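PDB 7KCG: 16 kDa salivary peptide, which is of unknown function but adopts a beta-trefoil fold related to ricin-type lectins and may bind sugars. Local coordinates for residues F55-N60 and W94-S99; E65-Q70 and F79-K84; Y104-N109 and K135-I140; F112-F117 and V125-S130. One frame throughout, in Å; residues are numbered along the deposited sequence.

From the N terminus, strand 54-59 opens contact 1. The chain then forms the antiparallel pair of contact 2, 65-70 with 79-84, and only afterwards returns at 94-99 to close contact 1, so contact 2 is nested inside it. The pattern repeats: 104-109 opens contact 3, the short hairpin of contact 4 (112-117 with 125-130) closes inside it, and 135-140 completes it. No loops cross. Backbone bonds between strands 93-98 and 104-109 join contacts 1 and 3, and those of I107 with L116 and N109 with H114 tie contact 3 to contact 4. R56 with E65 links contact 1 to contact 2, and E68 with H114 links contact 2 to contact 4, across the beta-trefoil.

Contact 1: F55-N60 and W94-S99; sequences FRIRNN and WKITES
The amide N of W94 donates to F55 O at 2.8 Å, and the return bond from F55 N to W94 O makes the two residues an antiparallel hydrogen-bonded pair. Both bonds lie in the carbonyl planes of their acceptors, yet the N-H...O angle of the bond to F55 O is a bent 137°. The N-to-C directions of the short strand segments make an angle of 101°, so this single pair is the backbone link and side chains fill the widening angle. The pair belongs to the curled antiparallel sheet of the beta-trefoil, and branched or aromatic apolar residues suit its interior. I57 sends its CD1 over one face of the W94 indole, 4.1 Å from the centroid of the five-membered ring, a CH-pi contact. CG1 of I57 sits anti to the carbonyl carbon (chi1 -57°) and the chain is extended beyond it, which carries the methyl to the ring. In the same apolar layer, I96 CG1 meets F55 CD2 at 3.5 Å, and I96 CD1 also touches I57 CD1. A water accepts from I57 N at 2.8 Å and weakly from W94 NE1; the indole N-H has its stronger partner in L66 O.

Contact 2: E65-Q70 and F79-K84; sequences ELFESQ and FLWIKK. With FMT (formic acid), chain C.
F67 and F79 form an antiparallel hydrogen-bonded pair, part of an antiparallel strand pair of the beta-trefoil, and the packing is tight around them. F67 N reaches F79 O at 2.9 Å, and F79 N returns to F67 O with a nearly straight N-H...O angle of 168°. The F67 ring takes the crowded position between its backbone N and carbonyl carbon (chi1 75°), which lays it across the partner strand: CE1 touches F79 CB and W81 CB, each at 3.6 Å. With W81 the two phenylalanines form an aromatic cluster whose rings meet obliquely, flat groups suited to filling the space beside a twisted pair. On the other sheet face the compact branched tips of L66 and L80 meet, CD1 to CD2 at 3.8 Å, beside V37. Beyond W81 the contact loosens. W81 N still bonds E65 O at 3.0 Å, but the next link is a water that accepts from E65 N and donates to W81 O, after which the chain runs into the solvent-exposed lysines K83 and K84. At the opposite end a single formic acid molecule, probably from the crystallisation liquor, lies at the F67 ring edge and is also hydrogen-bonded to R34 NE. Q70 N donates to formic acid O1, and the S69 hydroxyl, small enough to leave it room, donates from OG to formic acid O2 at 2.7 Å.

Contact 3: Y104-N109 and K135-I140; sequences YFHIKN and KYEWRI
Strands 104-109 and 138-142 are neighbours in the beta-trefoil barrel, joined here by the antiparallel hydrogen-bonded pair of F105 and W138. F105 N donates to W138 O at 2.6 Å, approaching about 30° out of the carbonyl plane, while W138 N returns to F105 O at 2.8 Å. The N-to-C directions of the short strand segments make an angle of 110°, and apolar side chains, whose broad rings suit the interior, close the gap. I107 lays its slim CD1 end over one face of the flat W138 indole, 3.9 Å from the five-membered ring's centroid, a CH-pi contact echoing I57 and W94. I140 CD1 packs at 4.1 Å on F105 CD1; I96 of the adjoining strand touches both side chains. Nearer the surface, the Y104 ring runs beside the partner backbone, with CE1 3.7 Å from R139 CB. H106 NE2 is buried without a partner in the model, with E137 OE2 4.1 Å away; the other oxygen, OE1, forms a salt bridge with R17. Where direct pairing stops, a water accepts from I107 N at 2.9 Å and bridges to Y136 O at 2.7 Å. The indole NE1 of W138 gives its hydrogen bond to L116 O.

Contact 4: F112-F117 and V125-S130; sequences FSHCLF and VAAYES
F117 and Y128 pack against each other on one face of a short beta hairpin, strands 115-118 and 125-128, within the beta-trefoil. From F117 CB, which lies 4.0 Å from A126 O, the side chain leaves with CG anti to the backbone N (chi1 160°) and leans toward the tyrosine. CG then comes to Y128 CD2; CD1 makes the closest approach, 3.5 Å to the same atom; and CE1 continues along to Y128 CE2. The planes stand at 90°, an offset edge-to-face pair with the edge of Y128 directed at the F117 face. Y136 meets the F117 ring as well. Two hydrogen-bonded pairs hold the backbones: F117 with A126, and C115 with Y128, where C115 N reaches Y128 O at 2.8 Å from above the carbonyl plane. Between them L116 and A127 form a non-hydrogen-bonded pair, 4.2 Å CA to CA; the small A127 CB methyl fits against H114 CB at 3.4 Å. L116 CG meets V125 CG1. H114 ND1 passes 3.8 Å from A127 O, which is buried without a partner in the model, and is hydrogen-bonded to E68 OE2. Cysteine serves at 115 because SG forms a disulfide with C131 SG.

Contact 1: F55-N60 and W94-S99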
# COMPACT_ATOMS: atom_id res chain seq x y z
N PHE A 55 -3.12 0.77 -10.59
CA PHE A 55 -3.16 -0.54 -9.96
C PHE A 55 -4.12 -0.51 -8.78
O PHE A 55 -4.24 0.50 -8.08
CB PHE A 55 -1.78 -0.98 -9.44
CG PHE A 55 -0.75 -1.13 -10.51
CD1 PHE A 55 -0.66 -2.30 -11.24
CD2 PHE A 55 0.14 -0.11 -10.78
CE1 PHE A 55 0.29 -2.44 -12.25
CE2 PHE A 55 1.10 -0.24 -11.80
CZ PHE A 55 1.17 -1.41 -12.52
N ARG A 56 -4.80 -1.63 -8.57
CA ARG A 56 -5.49 -1.89 -7.32
C ARG A 56 -4.67 -2.85 -6.47
O ARG A 56 -3.99 -3.74 -7.00
CB ARG A 56 -6.88 -2.46 -7.57
CG ARG A 56 -7.80 -1.48 -8.28
CD ARG A 56 -9.24 -1.94 -8.23
NE ARG A 56 -10.13 -0.94 -8.80
CZ ARG A 56 -10.98 -0.20 -8.11
NH1 ARG A 56 -11.10 -0.34 -6.79
NH2 ARG A 56 -11.74 0.68 -8.76
N ILE A 57 -4.75 -2.68 -5.15
CA ILE A 57 -3.99 -3.47 -4.19
C ILE A 57 -4.98 -4.05 -3.19
O ILE A 57 -5.69 -3.31 -2.51
CB ILE A 57 -2.93 -2.62 -3.46
CG1 ILE A 57 -1.97 -1.96 -4.47
CG2 ILE A 57 -2.13 -3.46 -2.46
CD1 ILE A 57 -1.05 -0.91 -3.80
N ARG A 58 -5.00 -5.37 -3.09
CA ARG A 58 -5.94 -6.12 -2.21
C ARG A 58 -5.21 -7.05 -1.25
O ARG A 58 -4.34 -7.76 -1.68
CB ARG A 58 -6.90 -6.94 -3.06
CG ARG A 58 -8.12 -7.42 -2.31
CD ARG A 58 -9.08 -8.13 -3.22
NE ARG A 58 -9.70 -7.29 -4.22
CZ ARG A 58 -10.87 -6.74 -4.09
NH1 ARG A 58 -11.56 -6.89 -2.99
NH2 ARG A 58 -11.37 -6.02 -5.07
N ASN A 59 -5.60 -7.02 0.01
CA ASN A 59 -5.04 -7.88 1.07
C ASN A 59 -5.58 -9.28 0.87
O ASN A 59 -6.75 -9.44 0.98
CB ASN A 59 -5.43 -7.39 2.45
CG ASN A 59 -4.90 -8.27 3.54
OD1 ASN A 59 -5.52 -9.25 3.90
ND2 ASN A 59 -3.75 -7.92 4.08
N ASN A 60 -4.70 -10.23 0.56
CA ASN A 60 -4.99 -11.63 0.20
C ASN A 60 -5.72 -12.40 1.30
O ASN A 60 -6.53 -13.23 0.97
CB ASN A 60 -3.69 -12.41 0.06
CG ASN A 60 -3.27 -12.52 -1.39
OD1 ASN A 60 -3.75 -11.77 -2.19
ND2 ASN A 60 -2.41 -13.46 -1.72
N TRP A 94 -4.00 3.19 -7.47
CA TRP A 94 -2.64 3.55 -7.06
C TRP A 94 -1.72 3.66 -8.27
O TRP A 94 -1.73 2.78 -9.15
CB TRP A 94 -2.09 2.52 -6.05
CG TRP A 94 -2.92 2.39 -4.79
CD1 TRP A 94 -3.97 1.54 -4.57
CD2 TRP A 94 -2.76 3.15 -3.59
NE1 TRP A 94 -4.46 1.72 -3.30
CE2 TRP A 94 -3.74 2.71 -2.68
CE3 TRP A 94 -1.86 4.15 -3.19
CZ2 TRP A 94 -3.85 3.23 -1.39
CZ3 TRP A 94 -1.99 4.69 -1.93
CH2 TRP A 94 -2.98 4.23 -1.05
N LYS A 95 -0.92 4.72 -8.32
CA LYS A 95 0.13 4.83 -9.33
C LYS A 95 1.43 4.30 -8.74
O LYS A 95 1.94 4.85 -7.75
CB LYS A 95 0.29 6.27 -9.82
CG LYS A 95 -0.95 6.85 -10.51
N ILE A 96 1.96 3.24 -9.33
CA ILE A 96 3.12 2.52 -8.80
C ILE A 96 4.26 2.73 -9.79
O ILE A 96 4.21 2.24 -10.92
CB ILE A 96 2.82 1.02 -8.62
CG1 ILE A 96 1.58 0.85 -7.71
CG2 ILE A 96 4.01 0.33 -7.98
CD1 ILE A 96 1.29 -0.58 -7.33
N THR A 97 5.27 3.49 -9.37
CA THR A 97 6.34 3.92 -10.26
C THR A 97 7.69 3.66 -9.62
O THR A 97 7.83 3.61 -8.39
CB THR A 97 6.21 5.41 -10.60
OG1 THR A 97 6.09 6.17 -9.39
CG2 THR A 97 4.96 5.67 -11.47
N GLU A 98 8.69 3.51 -10.46
CA GLU A 98 10.02 3.22 -9.92
C GLU A 98 10.50 4.41 -9.13
O GLU A 98 10.35 5.49 -9.57
CB GLU A 98 10.99 2.99 -11.06
CG GLU A 98 10.63 1.80 -11.88
CD GLU A 98 11.36 1.66 -13.20
OE1 GLU A 98 12.11 2.57 -13.57
OE2 GLU A 98 11.16 0.64 -13.83
N SER A 99 11.08 4.14 -7.98
CA SER A 99 11.82 5.15 -7.23
C SER A 99 13.25 5.22 -7.77
O SER A 99 13.63 4.49 -8.70
CB SER A 99 11.83 4.82 -5.75
OG SER A 99 12.86 3.88 -5.47
O HOH W 1 -6.49 -0.77 -4.06

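Contact 2: E65-Q70 and F79-K84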
# COMPACT_ATOMS: atom_id res chain seq x y z
N GLU A 65 -9.72 -4.31 -0.20
CA GLU A 65 -8.95 -3.36 -0.99
C GLU A 65 -8.27 -2.33 -0.11
O GLU A 65 -8.85 -1.84 0.86
CB GLU A 65 -9.84 -2.62 -1.98
CG GLU A 65 -10.30 -3.39 -3.18
CD GLU A 65 -10.91 -2.48 -4.23
OE1 GLU A 65 -11.98 -1.88 -3.97
OE2 GLU A 65 -10.31 -2.36 -5.32
N LEU A 66 -7.04 -1.97 -0.48
CA LEU A 66 -6.32 -0.90 0.19
C LEU A 66 -6.75 0.44 -0.37
O LEU A 66 -6.78 0.63 -1.59
CB LEU A 66 -4.81 -1.11 -0.02
CG LEU A 66 -3.92 -0.13 0.72
CD1 LEU A 66 -3.90 -0.50 2.19
CD2 LEU A 66 -2.50 -0.15 0.14
N PHE A 67 -7.09 1.40 0.50
CA PHE A 67 -7.50 2.70 -0.03
C PHE A 67 -7.14 3.80 0.96
O PHE A 67 -6.86 3.54 2.13
CB PHE A 67 -9.00 2.75 -0.38
CG PHE A 67 -9.92 2.84 0.81
CD1 PHE A 67 -10.19 1.72 1.58
CD2 PHE A 67 -10.54 4.04 1.13
CE1 PHE A 67 -11.06 1.80 2.66
CE2 PHE A 67 -11.41 4.13 2.23
CZ PHE A 67 -11.66 3.01 2.98
N GLU A 68 -7.09 5.03 0.46
CA GLU A 68 -6.83 6.20 1.28
C GLU A 68 -8.13 6.94 1.51
O GLU A 68 -8.92 7.13 0.58
CB GLU A 68 -5.81 7.14 0.64
CG GLU A 68 -5.52 8.37 1.50
CD GLU A 68 -4.51 9.33 0.89
OE1 GLU A 68 -3.92 9.00 -0.17
OE2 GLU A 68 -4.30 10.41 1.47
N SER A 69 -8.34 7.39 2.75
CA SER A 69 -9.63 7.89 3.21
C SER A 69 -9.65 9.41 3.27
O SER A 69 -8.62 10.07 3.39
CB SER A 69 -9.94 7.31 4.59
OG SER A 69 -11.02 7.98 5.23
N GLN A 70 -10.87 9.96 3.21
CA GLN A 70 -11.06 11.38 3.48
C GLN A 70 -10.74 11.71 4.93
O GLN A 70 -10.24 12.80 5.23
CB GLN A 70 -12.49 11.80 3.15
CG GLN A 70 -12.75 12.03 1.67
CD GLN A 70 -13.19 13.46 1.37
OE1 GLN A 70 -14.35 13.81 1.59
NE2 GLN A 70 -12.26 14.28 0.89
N PHE A 79 -6.73 2.53 4.86
CA PHE A 79 -7.59 1.48 5.37
C PHE A 79 -7.67 0.30 4.41
O PHE A 79 -7.44 0.44 3.21
CB PHE A 79 -9.04 1.96 5.58
CG PHE A 79 -9.22 3.01 6.62
CD1 PHE A 79 -8.76 2.83 7.90
CD2 PHE A 79 -9.89 4.18 6.31
CE1 PHE A 79 -8.95 3.79 8.86
CE2 PHE A 79 -10.09 5.15 7.27
CZ PHE A 79 -9.62 4.95 8.55
N LEU A 80 -8.09 -0.84 4.95
CA LEU A 80 -8.67 -1.93 4.17
C LEU A 80 -10.20 -1.83 4.22
O LEU A 80 -10.77 -1.56 5.28
CB LEU A 80 -8.21 -3.28 4.72
CG LEU A 80 -6.71 -3.55 4.61
CD1 LEU A 80 -6.37 -4.95 5.07
CD2 LEU A 80 -6.28 -3.33 3.17
N TRP A 81 -10.85 -2.04 3.07
CA TRP A 81 -12.29 -1.78 2.90
C TRP A 81 -13.08 -3.04 3.24
O TRP A 81 -13.22 -3.94 2.40
CB TRP A 81 -12.53 -1.29 1.47
CG TRP A 81 -13.92 -0.90 1.10
CD1 TRP A 81 -14.60 -1.30 -0.01
CD2 TRP A 81 -14.79 0.00 1.80
NE1 TRP A 81 -15.85 -0.74 -0.03
CE2 TRP A 81 -15.99 0.08 1.06
CE3 TRP A 81 -14.67 0.75 2.97
CZ2 TRP A 81 -17.06 0.87 1.46
CZ3 TRP A 81 -15.74 1.53 3.36
CH2 TRP A 81 -16.92 1.58 2.61
N ILE A 82 -13.61 -3.18 4.46
CA ILE A 82 -14.27 -4.46 4.87
C ILE A 82 -15.55 -4.74 4.07
O ILE A 82 -15.78 -5.90 3.74
CB ILE A 82 -14.53 -4.48 6.39
CG1 ILE A 82 -13.27 -4.13 7.17
CG2 ILE A 82 -15.09 -5.82 6.84
CD1 ILE A 82 -13.46 -4.18 8.67
N LYS A 83 -16.32 -3.72 3.74
CA LYS A 83 -17.62 -3.89 3.03
C LYS A 83 -17.48 -4.65 1.71
O LYS A 83 -18.43 -5.36 1.36
CB LYS A 83 -18.25 -2.51 2.83
CG LYS A 83 -19.71 -2.51 2.40
CD LYS A 83 -20.53 -1.43 3.06
CE LYS A 83 -20.60 -0.16 2.24
NZ LYS A 83 -21.08 -0.40 0.87
N LYS A 84 -16.39 -4.48 0.97
CA LYS A 84 -16.13 -5.23 -0.28
C LYS A 84 -16.87 -4.64 -1.49
O LYS A 84 -16.83 -5.26 -2.54
CB LYS A 84 -16.12 -6.74 -0.08
CG LYS A 84 -14.90 -7.27 0.65
CD LYS A 84 -14.79 -8.77 0.62
CE LYS A 84 -14.13 -9.33 1.85
NZ LYS A 84 -13.66 -10.71 1.63
C FMT C . -13.56 6.99 3.33
O1 FMT C . -13.20 7.97 2.72
O2 FMT C . -13.42 6.80 4.60
O HOH W 2 -12.62 -4.28 0.01

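Contact 3: Y104-N109 and K135-I140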
# COMPACT_ATOMS: atom_id res chain seq x y z
N TYR A 104 12.74 -0.70 -5.69
CA TYR A 104 11.79 -0.03 -4.81
C TYR A 104 10.87 0.87 -5.62
O TYR A 104 11.28 1.51 -6.59
CB TYR A 104 12.49 0.79 -3.73
CG TYR A 104 13.26 -0.05 -2.74
CD1 TYR A 104 12.64 -0.57 -1.62
CD2 TYR A 104 14.61 -0.34 -2.94
CE1 TYR A 104 13.33 -1.34 -0.71
CE2 TYR A 104 15.33 -1.11 -2.02
CZ TYR A 104 14.67 -1.60 -0.90
OH TYR A 104 15.34 -2.37 0.02
N PHE A 105 9.61 0.94 -5.19
CA PHE A 105 8.60 1.72 -5.88
C PHE A 105 7.98 2.72 -4.91
O PHE A 105 7.96 2.51 -3.70
CB PHE A 105 7.49 0.82 -6.46
CG PHE A 105 7.98 -0.18 -7.46
CD1 PHE A 105 8.56 -1.38 -7.05
CD2 PHE A 105 7.87 0.07 -8.82
CE1 PHE A 105 9.03 -2.30 -7.99
CE2 PHE A 105 8.34 -0.85 -9.77
CZ PHE A 105 8.91 -2.03 -9.35
N HIS A 106 7.50 3.82 -5.47
CA HIS A 106 6.56 4.72 -4.83
C HIS A 106 5.15 4.23 -5.15
O HIS A 106 4.86 3.84 -6.29
CB HIS A 106 6.77 6.15 -5.34
CG HIS A 106 8.10 6.73 -4.95
ND1 HIS A 106 8.95 7.32 -5.86
CD2 HIS A 106 8.72 6.82 -3.75
CE1 HIS A 106 10.03 7.76 -5.24
NE2 HIS A 106 9.92 7.46 -3.95
N ILE A 107 4.27 4.24 -4.16
CA ILE A 107 2.87 3.82 -4.32
C ILE A 107 2.03 5.05 -4.03
O ILE A 107 1.93 5.47 -2.87
CB ILE A 107 2.51 2.66 -3.39
CG1 ILE A 107 3.45 1.49 -3.60
CG2 ILE A 107 1.06 2.23 -3.61
CD1 ILE A 107 3.55 0.46 -2.46
N LYS A 108 1.48 5.67 -5.07
CA LYS A 108 0.85 6.99 -4.95
C LYS A 108 -0.65 6.90 -5.19
O LYS A 108 -1.08 6.39 -6.23
CB LYS A 108 1.47 7.98 -5.93
CG LYS A 108 0.95 9.38 -5.78
CD LYS A 108 1.42 10.25 -6.93
CE LYS A 108 2.44 11.26 -6.45
NZ LYS A 108 2.15 12.60 -7.03
N ASN A 109 -1.44 7.42 -4.27
CA ASN A 109 -2.89 7.36 -4.40
C ASN A 109 -3.38 8.27 -5.52
O ASN A 109 -2.96 9.43 -5.62
CB ASN A 109 -3.54 7.75 -3.08
CG ASN A 109 -5.00 7.41 -3.05
OD1 ASN A 109 -5.85 8.28 -3.19
ND2 ASN A 109 -5.29 6.13 -2.87
N LYS A 135 11.37 6.36 3.46
CA LYS A 135 10.12 6.05 4.15
C LYS A 135 8.97 5.85 3.18
O LYS A 135 7.95 5.26 3.56
CB LYS A 135 9.76 7.18 5.12
CG LYS A 135 10.91 7.63 6.05
CD LYS A 135 10.63 9.01 6.66
CE LYS A 135 11.87 9.63 7.29
NZ LYS A 135 11.60 10.98 7.89
N TYR A 136 9.11 6.34 1.95
CA TYR A 136 8.10 6.26 0.90
C TYR A 136 8.37 5.13 -0.08
O TYR A 136 7.61 4.97 -1.04
CB TYR A 136 8.05 7.59 0.13
CG TYR A 136 7.62 8.78 0.96
CD1 TYR A 136 8.55 9.55 1.64
CD2 TYR A 136 6.28 9.13 1.05
CE1 TYR A 136 8.15 10.65 2.40
CE2 TYR A 136 5.87 10.22 1.80
CZ TYR A 136 6.81 10.98 2.48
OH TYR A 136 6.41 12.06 3.23
N GLU A 137 9.43 4.35 0.11
CA GLU A 137 9.90 3.44 -0.92
C GLU A 137 9.54 2.01 -0.53
O GLU A 137 9.71 1.63 0.63
CB GLU A 137 11.41 3.60 -1.14
CG GLU A 137 11.75 4.97 -1.72
CD GLU A 137 13.25 5.20 -1.91
OE1 GLU A 137 14.03 4.56 -1.19
OE2 GLU A 137 13.62 6.01 -2.78
N TRP A 138 9.02 1.25 -1.49
CA TRP A 138 8.46 -0.06 -1.22
C TRP A 138 9.00 -1.09 -2.18
O TRP A 138 8.96 -0.90 -3.41
CB TRP A 138 6.92 -0.02 -1.31
CG TRP A 138 6.33 0.98 -0.41
CD1 TRP A 138 6.19 2.32 -0.65
CD2 TRP A 138 5.81 0.76 0.91
NE1 TRP A 138 5.60 2.94 0.44
CE2 TRP A 138 5.35 2.00 1.40
CE3 TRP A 138 5.66 -0.38 1.71
CZ2 TRP A 138 4.75 2.14 2.66
CZ3 TRP A 138 5.08 -0.23 2.97
CH2 TRP A 138 4.64 1.01 3.43
N ARG A 139 9.47 -2.22 -1.63
CA ARG A 139 9.93 -3.33 -2.45
C ARG A 139 8.78 -4.29 -2.72
O ARG A 139 8.20 -4.84 -1.78
CB ARG A 139 11.09 -4.08 -1.79
CG ARG A 139 11.65 -5.22 -2.66
CD ARG A 139 12.95 -5.80 -2.10
NE ARG A 139 12.74 -7.00 -1.30
CZ ARG A 139 13.50 -7.37 -0.27
NH1 ARG A 139 14.53 -6.62 0.12
NH2 ARG A 139 13.22 -8.49 0.40
N ILE A 140 8.46 -4.50 -4.00
CA ILE A 140 7.31 -5.30 -4.42
C ILE A 140 7.84 -6.52 -5.16
O ILE A 140 8.42 -6.38 -6.24
CB ILE A 140 6.35 -4.49 -5.30
CG1 ILE A 140 5.84 -3.27 -4.52
CG2 ILE A 140 5.21 -5.36 -5.78
CD1 ILE A 140 4.98 -2.33 -5.34
O HOH W 3 5.02 5.43 -1.61

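Contact 4: F112-F117 and V125-S130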
# COMPACT_ATOMS: atom_id res chain seq x y z
N PHE A 112 -5.91 11.17 -4.05
CA PHE A 112 -5.36 12.15 -3.12
C PHE A 112 -3.96 12.62 -3.46
O PHE A 112 -3.48 13.58 -2.84
CB PHE A 112 -5.35 11.58 -1.70
CG PHE A 112 -6.71 11.49 -1.06
CD1 PHE A 112 -7.38 12.64 -0.67
CD2 PHE A 112 -7.31 10.27 -0.84
CE1 PHE A 112 -8.61 12.57 -0.08
CE2 PHE A 112 -8.56 10.19 -0.23
CZ PHE A 112 -9.21 11.34 0.15
N SER A 113 -3.29 11.97 -4.41
CA SER A 113 -1.91 12.30 -4.79
C SER A 113 -0.95 12.19 -3.61
O SER A 113 -0.06 13.03 -3.43
CB SER A 113 -1.83 13.68 -5.44
OG SER A 113 -2.55 13.74 -6.65
N HIS A 114 -1.10 11.14 -2.81
CA HIS A 114 -0.26 10.91 -1.64
C HIS A 114 0.46 9.58 -1.78
O HIS A 114 -0.11 8.60 -2.28
CB HIS A 114 -1.09 10.88 -0.35
CG HIS A 114 -1.69 12.20 0.02
ND1 HIS A 114 -2.70 12.32 0.95
CD2 HIS A 114 -1.43 13.45 -0.43
CE1 HIS A 114 -3.03 13.59 1.07
NE2 HIS A 114 -2.28 14.30 0.24
N CYS A 115 1.72 9.54 -1.35
CA CYS A 115 2.49 8.31 -1.41
C CYS A 115 2.40 7.59 -0.07
O CYS A 115 2.57 8.21 0.99
CB CYS A 115 3.95 8.58 -1.76
SG CYS A 115 4.21 9.15 -3.45
N LEU A 116 2.18 6.28 -0.13
CA LEU A 116 2.19 5.45 1.07
C LEU A 116 3.51 5.64 1.81
O LEU A 116 4.59 5.71 1.20
CB LEU A 116 2.01 3.99 0.66
CG LEU A 116 1.31 3.00 1.58
CD1 LEU A 116 -0.18 3.33 1.67
CD2 LEU A 116 1.52 1.60 1.00
N PHE A 117 3.42 5.73 3.13
CA PHE A 117 4.55 6.20 3.93
C PHE A 117 4.45 5.57 5.31
O PHE A 117 3.35 5.26 5.79
CB PHE A 117 4.52 7.74 3.98
CG PHE A 117 5.30 8.35 5.13
CD1 PHE A 117 4.71 8.51 6.38
CD2 PHE A 117 6.58 8.84 4.92
CE1 PHE A 117 5.42 9.09 7.43
CE2 PHE A 117 7.29 9.43 5.97
CZ PHE A 117 6.71 9.55 7.22
N VAL A 125 0.65 3.29 9.35
CA VAL A 125 0.89 3.58 7.94
C VAL A 125 0.06 4.81 7.59
O VAL A 125 -1.02 5.03 8.15
CB VAL A 125 0.49 2.38 7.05
CG1 VAL A 125 0.79 2.65 5.55
CG2 VAL A 125 1.16 1.11 7.53
N ALA A 126 0.58 5.61 6.67
CA ALA A 126 -0.11 6.82 6.23
C ALA A 126 0.25 7.09 4.77
O ALA A 126 0.82 6.24 4.08
CB ALA A 126 0.25 8.00 7.13
N ALA A 127 -0.10 8.28 4.31
CA ALA A 127 0.27 8.72 2.97
C ALA A 127 0.45 10.23 3.01
O ALA A 127 -0.39 10.93 3.56
CB ALA A 127 -0.79 8.31 1.93
N TYR A 128 1.55 10.70 2.43
CA TYR A 128 1.85 12.15 2.39
C TYR A 128 2.36 12.50 1.00
O TYR A 128 2.73 11.60 0.27
CB TYR A 128 2.84 12.49 3.50
CG TYR A 128 2.36 12.33 4.92
CD1 TYR A 128 1.63 13.32 5.54
CD2 TYR A 128 2.68 11.21 5.65
CE1 TYR A 128 1.20 13.18 6.85
CE2 TYR A 128 2.26 11.05 6.96
CZ TYR A 128 1.52 12.04 7.56
OH TYR A 128 1.12 11.88 8.85
N GLU A 129 2.48 13.79 0.68
CA GLU A 129 2.82 14.21 -0.70
C GLU A 129 4.32 14.23 -0.99
O GLU A 129 4.65 14.26 -2.17
CB GLU A 129 2.24 15.60 -0.94
CG GLU A 129 2.23 16.46 0.30
CD GLU A 129 2.37 17.95 0.04
OE1 GLU A 129 1.54 18.50 -0.71
OE2 GLU A 129 3.30 18.56 0.58
N SER A 130 5.17 14.19 0.03
CA SER A 130 6.63 14.37 -0.19
C SER A 130 7.23 13.34 -1.15
O SER A 130 7.88 13.79 -2.10
CB SER A 130 7.36 14.44 1.12